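Local coordinates for protein cysteine protease (PDB 3OIS) that probably cleaves peptide bonds as a papain-family cysteine protease and binds uridine diphosphate, at residues Ala55-Lys60 against His193-Leu198. Sequence-based numbering, arbitrary orientation.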
loop_
_atom_site.group_PDB
_atom_site.type_symbol
_atom_site.label_atom_id
_atom_site.label_comp_id
_atom_site.label_asym_id
_atom_site.label_seq_id
_atom_site.Cartn_x
_atom_site.Cartn_y
_atom_site.Cartn_z
ATOM N N ALA A 55 20.416 17.009 4.725
ATOM C CA ALA A 55 21.248 17.707 5.722
ATOM C C ALA A 55 20.454 18.422 6.786
ATOM O O ALA A 55 21.003 18.670 7.867
ATOM C CB ALA A 55 22.206 18.718 5.039
ATOM N N ALA A 56 19.196 18.754 6.474
ATOM C CA ALA A 56 18.375 19.582 7.326
ATOM C C ALA A 56 16.960 19.033 7.517
ATOM O O ALA A 56 15.969 19.710 7.244
ATOM C CB ALA A 56 18.314 21.034 6.777
ATOM N N LEU A 57 16.880 17.800 8.015
ATOM C CA LEU A 57 15.572 17.162 8.247
ATOM C C LEU A 57 14.886 17.692 9.481
ATOM O O LEU A 57 15.512 17.842 10.540
ATOM C CB LEU A 57 15.741 15.619 8.389
ATOM C CG LEU A 57 16.330 14.941 7.184
ATOM C CD1 LEU A 57 16.857 13.517 7.472
ATOM C CD2 LEU A 57 15.278 14.943 6.066
ATOM N N PRO A 58 13.583 17.981 9.371
ATOM C CA PRO A 58 12.843 18.416 10.545
ATOM C C PRO A 58 12.650 17.270 11.522
ATOM O O PRO A 58 12.799 16.066 11.141
ATOM C CB PRO A 58 11.511 18.850 9.971
ATOM C CG PRO A 58 11.325 17.948 8.820
ATOM C CD PRO A 58 12.712 17.780 8.210
ATOM N N PRO A 59 12.350 17.607 12.796
ATOM C CA PRO A 59 12.135 16.538 13.747
ATOM C C PRO A 59 10.839 15.751 13.537
ATOM O O PRO A 59 10.737 14.655 14.093
ATOM C CB PRO A 59 12.142 17.263 15.096
ATOM C CG PRO A 59 11.659 18.634 14.759
ATOM C CD PRO A 59 12.218 18.949 13.414
ATOM N N LYS A 60 9.850 16.331 12.863
ATOM C CA LYS A 60 8.518 15.731 12.773
ATOM C C LYS A 60 7.858 16.157 11.449
ATOM O O LYS A 60 7.910 17.356 11.006
ATOM C CB LYS A 60 7.630 16.087 14.020
ATOM C CG LYS A 60 6.116 15.626 13.854
ATOM C CD LYS A 60 5.235 16.073 15.064
ATOM C CE LYS A 60 3.811 15.481 14.922
ATOM N NZ LYS A 60 3.786 14.030 15.404
ATOM N N HIS A 193 16.652 8.877 4.148
ATOM C CA HIS A 193 16.030 8.966 2.829
ATOM C C HIS A 193 14.508 8.895 2.930
ATOM O O HIS A 193 13.840 9.643 2.260
ATOM C CB HIS A 193 16.520 7.890 1.909
ATOM C CG HIS A 193 17.889 8.153 1.388
ATOM N ND1 HIS A 193 18.172 8.195 0.041
ATOM C CD2 HIS A 193 19.051 8.429 2.036
ATOM C CE1 HIS A 193 19.451 8.476 -0.125
ATOM N NE2 HIS A 193 20.010 8.613 1.067
ATOM N N LEU A 194 13.998 8.012 3.799
ATOM C CA LEU A 194 12.556 7.961 4.061
ATOM C C LEU A 194 12.102 9.287 4.675
ATOM O O LEU A 194 11.027 9.779 4.345
ATOM C CB LEU A 194 12.153 6.818 4.996
ATOM C CG LEU A 194 12.684 5.435 4.528
ATOM C CD1 LEU A 194 12.294 4.280 5.583
ATOM C CD2 LEU A 194 12.103 5.127 3.164
ATOM N N LYS A 195 12.915 9.836 5.566
ATOM C CA LYS A 195 12.479 11.111 6.181
ATOM C C LYS A 195 12.506 12.220 5.119
ATOM O O LYS A 195 11.605 13.073 5.089
ATOM C CB LYS A 195 13.314 11.501 7.410
ATOM C CG LYS A 195 13.228 10.625 8.680
ATOM C CD LYS A 195 14.321 11.132 9.692
ATOM C CE LYS A 195 14.089 10.502 11.032
ATOM N NZ LYS A 195 15.143 10.982 12.001
ATOM N N ALA A 196 13.534 12.247 4.270
ATOM C CA ALA A 196 13.681 13.323 3.282
ATOM C C ALA A 196 12.519 13.288 2.306
ATOM O O ALA A 196 12.024 14.354 1.868
ATOM C CB ALA A 196 14.934 13.163 2.529
ATOM N N CYS A 197 12.090 12.064 1.951
ATOM C CA CYS A 197 10.928 11.921 1.057
ATOM C C CYS A 197 9.695 12.624 1.692
ATOM O O CYS A 197 8.999 13.440 1.052
ATOM C CB CYS A 197 10.642 10.412 0.835
ATOM S SG CYS A 197 9.414 10.076 -0.425
ATOM N N LEU A 198 9.431 12.274 2.961
ATOM C CA LEU A 198 8.272 12.844 3.642
ATOM C C LEU A 198 8.451 14.375 3.866
ATOM O O LEU A 198 7.459 15.127 3.836
ATOM C CB LEU A 198 8.085 12.116 4.975
ATOM C CG LEU A 198 7.665 10.632 4.830
ATOM C CD1 LEU A 198 7.964 9.935 6.211
ATOM C CD2 LEU A 198 6.187 10.508 4.383
HETATM O O HOH W 1 14.830 14.310 11.830
#
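Leu57 reaches from the loop onto helix 191-199 and presses its forked end against two consecutive residues there, Lys195 and Ala196. The tight half belongs to CD2, which sits 3.6 Å from Ala196 CA and 3.7 Å from Ala196 N, close against the helix backbone itself because the alanine has so little side chain to hold it off. Ala196 CB adds a looser apolar touch, 4.0 Å from the same Leu57 CD2. The other methyl, Leu57 CD1, lies against the aliphatic part of Lys195, 4.1 Å from Lys195 CB and the same distance from Lys195 CD, and the two side chains cross at about a right angle. In this papain-type fold the contact ties the loop leading into strand 60-62 to a helix packed against the antiparallel sheet; Tyr244 of strand 233-245 also touches both Leu57 and Lys195. Toward the ammonium end the packing gives way to water. With chi1 at -67°, CG of Lys195 sits beside its own backbone N, and from there the extended chain runs past Leu57 CD1 and brings NZ to the water at Pro58 O. This water donates to Pro58 O at 2.8 Å and accepts only a weak hydrogen bond from Lys195 NZ, at 3.3 Å. The stronger partner of that ammonium is Asp246, in a salt bridge, while Pro58 O also hydrogen-bonds to the hydroxyl of Tyr244.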